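Local coordinates for protein putative mandelate racemase (Salmonella typhimurium, PDB 2O56) that is of unproven function but binds magnesium and probably acts as a hydro-lyase of the enolase superfamily, at residues 29-34 against 39-44. Sequence-based numbering, arbitrary orientation.
Sequences VVKINT and SGFGEV
Asn33 OD1 takes two donors: the hydroxyl of Ser39 reaches it from across the hairpin, OG to OD1 2.7 Å, in the carbonyl plane and on a lone pair, while Lys31 NZ comes in from two residues back on its own strand, also 2.7 Å from OD1 but tilted 23° from that plane. Beside the hairpin turn a water bridges Thr34 N and Ser39 OG, accepting from the first and donating to the second. With ND2 given to Ser8 and Asp10 of strand 6-13, both ends of the Asn33 amide are used and its flip state is fixed.

The lysine gets to OD1 by lying alongside Phe41. Its CG stands anti to the backbone N (chi1 -176°), the chain runs on extended over one face of the ring, with CG 4.1 Å from the centroid in a CH-pi contact, and it bends at the last torsion to turn NZ toward the asparagine. Farther along, Val29 CG1 packs against Phe41 CD1 at 4.1 Å.

Val30 with Gly42 and Ile32 with Gly40 are the hydrogen-bonded pairs of this antiparallel hairpin. On their face, Ile32 meets helix 93-114 of the N-terminal capping domain, and Val30 CG2 touches Val44 CG2 at 3.8 Å. Shared by an ammonium and a hydroxyl, the amide oxygen probably becomes more polarised, and its carbonyl dipole probably helps stabilise the Lys31 ammonium, itself in a long, weak ion pair with Asp10 OD2, the same oxygen that accepts from Asn33 ND2.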
loop_
_atom_site.group_PDB
_atom_site.type_symbol
_atom_site.label_atom_id
_atom_site.label_comp_id
_atom_site.label_asym_id
_atom_site.label_seq_id
_atom_site.Cartn_x
_atom_site.Cartn_y
_atom_site.Cartn_z
ATOM N N VAL A 29 -12.266 18.443 -40.326
ATOM C CA VAL A 29 -13.540 18.867 -39.792
ATOM C C VAL A 29 -14.622 17.821 -40.058
ATOM O O VAL A 29 -14.666 17.204 -41.130
ATOM C CB VAL A 29 -13.913 20.280 -40.340
ATOM C CG1 VAL A 29 -15.384 20.564 -40.183
ATOM C CG2 VAL A 29 -13.060 21.351 -39.646
ATOM N N VAL A 30 -15.468 17.590 -39.064
ATOM C CA VAL A 30 -16.623 16.706 -39.232
ATOM C C VAL A 30 -17.828 17.630 -39.258
ATOM O O VAL A 30 -17.978 18.461 -38.368
ATOM C CB VAL A 30 -16.774 15.748 -38.042
ATOM C CG1 VAL A 30 -17.994 14.875 -38.214
ATOM C CG2 VAL A 30 -15.538 14.881 -37.888
ATOM N N LYS A 31 -18.642 17.511 -40.303
ATOM C CA LYS A 31 -19.842 18.310 -40.469
ATOM C C LYS A 31 -21.006 17.338 -40.534
ATOM O O LYS A 31 -21.084 16.515 -41.436
ATOM C CB LYS A 31 -19.777 19.105 -41.777
ATOM C CG LYS A 31 -20.957 20.054 -41.990
ATOM C CD LYS A 31 -20.750 20.869 -43.269
ATOM C CE LYS A 31 -22.041 21.507 -43.748
ATOM N NZ LYS A 31 -22.837 20.547 -44.516
ATOM N N ILE A 32 -21.895 17.429 -39.559
ATOM C CA ILE A 32 -22.921 16.441 -39.385
ATOM C C ILE A 32 -24.216 17.103 -39.852
ATOM O O ILE A 32 -24.524 18.244 -39.451
ATOM C CB ILE A 32 -23.039 16.030 -37.914
ATOM C CG1 ILE A 32 -21.765 15.308 -37.469
ATOM C CG2 ILE A 32 -24.230 15.108 -37.709
ATOM C CD1 ILE A 32 -21.899 14.604 -36.136
ATOM N N ASN A 33 -24.961 16.411 -40.712
ATOM C CA ASN A 33 -26.111 17.035 -41.380
ATOM C C ASN A 33 -27.391 16.353 -40.977
ATOM O O ASN A 33 -27.428 15.132 -40.844
ATOM C CB ASN A 33 -25.933 17.003 -42.912
ATOM C CG ASN A 33 -24.643 17.655 -43.356
ATOM O OD1 ASN A 33 -24.404 18.822 -43.063
ATOM N ND2 ASN A 33 -23.791 16.899 -44.042
ATOM N N THR A 34 -28.445 17.133 -40.765
ATOM C CA THR A 34 -29.687 16.579 -40.243
ATOM C C THR A 34 -30.845 16.752 -41.215
ATOM O O THR A 34 -30.785 17.580 -42.119
ATOM C CB THR A 34 -30.079 17.191 -38.879
ATOM O OG1 THR A 34 -30.288 18.593 -39.026
ATOM C CG2 THR A 34 -28.990 16.952 -37.822
ATOM N N SER A 39 -26.835 21.836 -39.414
ATOM C CA SER A 39 -25.502 21.220 -39.527
ATOM C C SER A 39 -24.586 21.587 -38.353
ATOM O O SER A 39 -24.448 22.758 -38.007
ATOM C CB SER A 39 -24.800 21.594 -40.848
ATOM O OG SER A 39 -25.446 21.027 -41.978
ATOM N N GLY A 40 -23.951 20.570 -37.768
ATOM C CA GLY A 40 -22.977 20.771 -36.695
ATOM C C GLY A 40 -21.549 20.672 -37.185
ATOM O O GLY A 40 -21.242 19.861 -38.055
ATOM N N PHE A 41 -20.666 21.484 -36.616
ATOM C CA PHE A 41 -19.251 21.447 -36.996
ATOM C C PHE A 41 -18.343 21.020 -35.813
ATOM O O PHE A 41 -18.457 21.535 -34.698
ATOM C CB PHE A 41 -18.793 22.817 -37.519
ATOM C CG PHE A 41 -19.346 23.195 -38.881
ATOM C CD1 PHE A 41 -18.530 23.152 -40.010
ATOM C CD2 PHE A 41 -20.665 23.630 -39.028
ATOM C CE1 PHE A 41 -19.025 23.518 -41.267
ATOM C CE2 PHE A 41 -21.168 23.998 -40.273
ATOM C CZ PHE A 41 -20.346 23.954 -41.387
ATOM N N GLY A 42 -17.443 20.079 -36.086
ATOM C CA GLY A 42 -16.464 19.614 -35.109
ATOM C C GLY A 42 -15.098 19.509 -35.750
ATOM O O GLY A 42 -14.962 19.583 -36.968
ATOM N N GLU A 43 -14.073 19.355 -34.925
ATOM C CA GLU A 43 -12.731 19.253 -35.423
ATOM C C GLU A 43 -12.044 18.000 -34.853
ATOM O O GLU A 43 -12.240 17.654 -33.690
ATOM C CB GLU A 43 -11.966 20.526 -35.063
ATOM C CG GLU A 43 -10.577 20.531 -35.588
ATOM C CD GLU A 43 -9.964 21.880 -35.586
ATOM O OE1 GLU A 43 -10.726 22.859 -35.489
ATOM O OE2 GLU A 43 -8.717 21.958 -35.672
ATOM N N VAL A 44 -11.283 17.308 -35.697
ATOM C CA VAL A 44 -10.524 16.118 -35.295
ATOM C C VAL A 44 -9.109 16.600 -35.014
ATOM O O VAL A 44 -8.415 17.029 -35.936
ATOM C CB VAL A 44 -10.471 15.073 -36.438
ATOM C CG1 VAL A 44 -9.572 13.884 -36.073
ATOM C CG2 VAL A 44 -11.885 14.608 -36.823
HETATM O O HOH W 1 -28.094 19.749 -41.979
#